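Side-chain contact in organic hydroperoxide resistance protein (Deinococcus radiodurans, PDB 1USP), which probably protects the cell by reducing organic hydroperoxides to alcohols with a pair of reactive cysteines, as in other Ohr proteins of the OsmC family: residues G63-R68 with H118-Y123. Numbering follows the deposited sequence.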
loop_
_atom_site.group_PDB
_atom_site.type_symbol
_atom_site.label_atom_id
_atom_site.label_comp_id
_atom_site.label_asym_id
_atom_site.label_seq_id
_atom_site.Cartn_x
_atom_site.Cartn_y
_atom_site.Cartn_z
ATOM N N GLY A 63 7.452 -14.606 -8.740
ATOM C CA GLY A 63 8.109 -15.710 -8.059
ATOM C C GLY A 63 7.213 -16.926 -7.994
ATOM O O GLY A 63 7.650 -18.038 -8.288
ATOM N N VAL A 64 5.948 -16.698 -7.643
ATOM C CA VAL A 64 4.946 -17.753 -7.543
ATOM C C VAL A 64 4.706 -18.388 -8.908
ATOM O O VAL A 64 4.613 -19.606 -9.012
ATOM C CB VAL A 64 3.598 -17.213 -6.996
ATOM C CG1 VAL A 64 2.479 -18.241 -7.174
ATOM C CG2 VAL A 64 3.734 -16.835 -5.526
ATOM N N VAL A 65 4.621 -17.555 -9.938
ATOM C CA VAL A 65 4.319 -18.009 -11.287
ATOM C C VAL A 65 5.455 -18.865 -11.857
ATOM O O VAL A 65 5.198 -19.864 -12.524
ATOM C CB VAL A 65 3.976 -16.813 -12.220
ATOM C CG1 VAL A 65 4.096 -17.184 -13.701
ATOM C CG2 VAL A 65 2.566 -16.287 -11.912
ATOM N N SER A 66 6.698 -18.482 -11.592
ATOM C CA SER A 66 7.853 -19.195 -12.141
ATOM C C SER A 66 7.980 -20.594 -11.541
ATOM O O SER A 66 8.273 -21.550 -12.253
ATOM C CB SER A 66 9.135 -18.400 -11.902
ATOM O OG SER A 66 9.287 -18.095 -10.532
ATOM N N ARG A 67 7.739 -20.713 -10.237
ATOM C CA ARG A 67 7.807 -22.003 -9.544
ATOM C C ARG A 67 6.708 -22.951 -10.012
ATOM O O ARG A 67 6.970 -24.115 -10.335
ATOM C CB ARG A 67 7.694 -21.813 -8.030
ATOM C CG ARG A 67 8.881 -21.106 -7.403
ATOM C CD ARG A 67 8.904 -21.170 -5.879
ATOM N NE ARG A 67 8.662 -19.864 -5.261
ATOM C CZ ARG A 67 7.511 -19.463 -4.705
ATOM N NH1 ARG A 67 6.438 -20.255 -4.668
ATOM N NH2 ARG A 67 7.434 -18.244 -4.178
ATOM N N ARG A 68 5.481 -22.439 -10.043
ATOM C CA ARG A 68 4.317 -23.228 -10.434
ATOM C C ARG A 68 4.377 -23.663 -11.905
ATOM O O ARG A 68 3.947 -24.770 -12.237
ATOM C CB ARG A 68 3.016 -22.457 -10.147
ATOM C CG ARG A 68 2.742 -22.218 -8.651
ATOM C CD ARG A 68 1.287 -22.408 -8.213
ATOM N NE ARG A 68 0.465 -21.197 -8.356
ATOM C CZ ARG A 68 -0.141 -20.536 -7.356
ATOM N NH1 ARG A 68 -0.024 -20.922 -6.088
ATOM N NH2 ARG A 68 -0.872 -19.462 -7.627
ATOM N N HIS A 118 -0.762 -10.688 -12.500
ATOM C CA HIS A 118 -1.961 -9.913 -12.199
ATOM C C HIS A 118 -3.089 -10.777 -11.631
ATOM O O HIS A 118 -3.918 -10.309 -10.844
ATOM C CB HIS A 118 -2.461 -9.180 -13.445
ATOM C CG HIS A 118 -3.514 -8.152 -13.154
ATOM N ND1 HIS A 118 -4.833 -8.294 -13.542
ATOM C CD2 HIS A 118 -3.446 -6.970 -12.500
ATOM C CE1 HIS A 118 -5.515 -7.227 -13.163
ATOM N NE2 HIS A 118 -4.698 -6.413 -12.524
ATOM N N GLU A 119 -3.116 -12.027 -12.067
ATOM C CA GLU A 119 -4.100 -12.986 -11.625
ATOM C C GLU A 119 -3.809 -13.400 -10.189
ATOM O O GLU A 119 -4.725 -13.632 -9.428
ATOM C CB GLU A 119 -4.095 -14.214 -12.544
ATOM C CG GLU A 119 -4.965 -15.353 -12.032
ATOM C CD GLU A 119 -6.113 -15.708 -12.949
ATOM O OE1 GLU A 119 -6.732 -14.791 -13.524
ATOM O OE2 GLU A 119 -6.418 -16.918 -13.072
ATOM N N VAL A 120 -2.529 -13.484 -9.836
ATOM C CA VAL A 120 -2.100 -14.005 -8.537
ATOM C C VAL A 120 -1.978 -12.930 -7.448
ATOM O O VAL A 120 -2.321 -13.164 -6.288
ATOM C CB VAL A 120 -0.756 -14.765 -8.691
ATOM C CG1 VAL A 120 -0.087 -14.995 -7.348
ATOM C CG2 VAL A 120 -0.996 -16.071 -9.398
ATOM N N CYS A 121 -1.470 -11.769 -7.832
ATOM C CA CYS A 121 -1.120 -10.711 -6.894
ATOM C C CYS A 121 -2.312 -10.331 -6.015
ATOM O O CYS A 121 -3.347 -9.980 -6.553
ATOM C CB CYS A 121 -0.652 -9.493 -7.703
ATOM S SG CYS A 121 -0.409 -8.011 -6.742
ATOM N N PRO A 122 -2.198 -10.411 -4.684
ATOM C CA PRO A 122 -3.300 -9.989 -3.811
ATOM C C PRO A 122 -3.694 -8.509 -3.889
ATOM O O PRO A 122 -4.847 -8.219 -3.617
ATOM C CB PRO A 122 -2.808 -10.371 -2.407
ATOM C CG PRO A 122 -1.373 -10.489 -2.518
ATOM C CD PRO A 122 -1.095 -11.000 -3.903
ATOM N N TYR A 123 -2.780 -7.609 -4.254
ATOM C CA TYR A 123 -3.151 -6.200 -4.438
ATOM C C TYR A 123 -4.114 -6.104 -5.628
ATOM O O TYR A 123 -5.072 -5.333 -5.598
ATOM C CB TYR A 123 -1.928 -5.309 -4.704
ATOM C CG TYR A 123 -1.133 -4.782 -3.513
ATOM C CD1 TYR A 123 -0.641 -5.635 -2.532
ATOM C CD2 TYR A 123 -0.798 -3.427 -3.422
ATOM C CE1 TYR A 123 0.115 -5.152 -1.482
ATOM C CE2 TYR A 123 -0.021 -2.947 -2.379
ATOM C CZ TYR A 123 0.424 -3.813 -1.416
ATOM O OH TYR A 123 1.195 -3.341 -0.373
#
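Val64 CG1 sits 3.5 Å from the plane of the Arg68 guanidinium, centred on one face. NH2 of Arg68 meets Val120 CG2 obliquely at 3.8 Å. This is helix-to-helix packing in the OsmC/Ohr fold: the C-terminal end of helix 46-68 lies against the end of helix 107-120, with Val64 and Val120 the nearest residues by backbone, their CA atoms 8.0 Å apart. Within 118-123, Val120 alone touches 63-68, and its two methyls divide the work. CG1 of Val120, placed anti to its own backbone N (chi1 165°), meets Val64 CG1 at 4.1 Å; CG2 serves both Arg68 and, more loosely at 4.4 Å, Val65 CG2. Bends at chi2 and chi3 (-139° and -87°) fold the arginine chain back over Val64, which stands one turn earlier. No hydrogen bond joins the segments, and the 124 Å² they bury is consistent with a light, mainly apolar contact. Val120 also packs on an aromatic side chain of the other subunit. Directly after it, Cys121 leaves helical geometry, occupies the N-cap position of helix 122-127 and sends its SG into a disulfide with Cys57 SG.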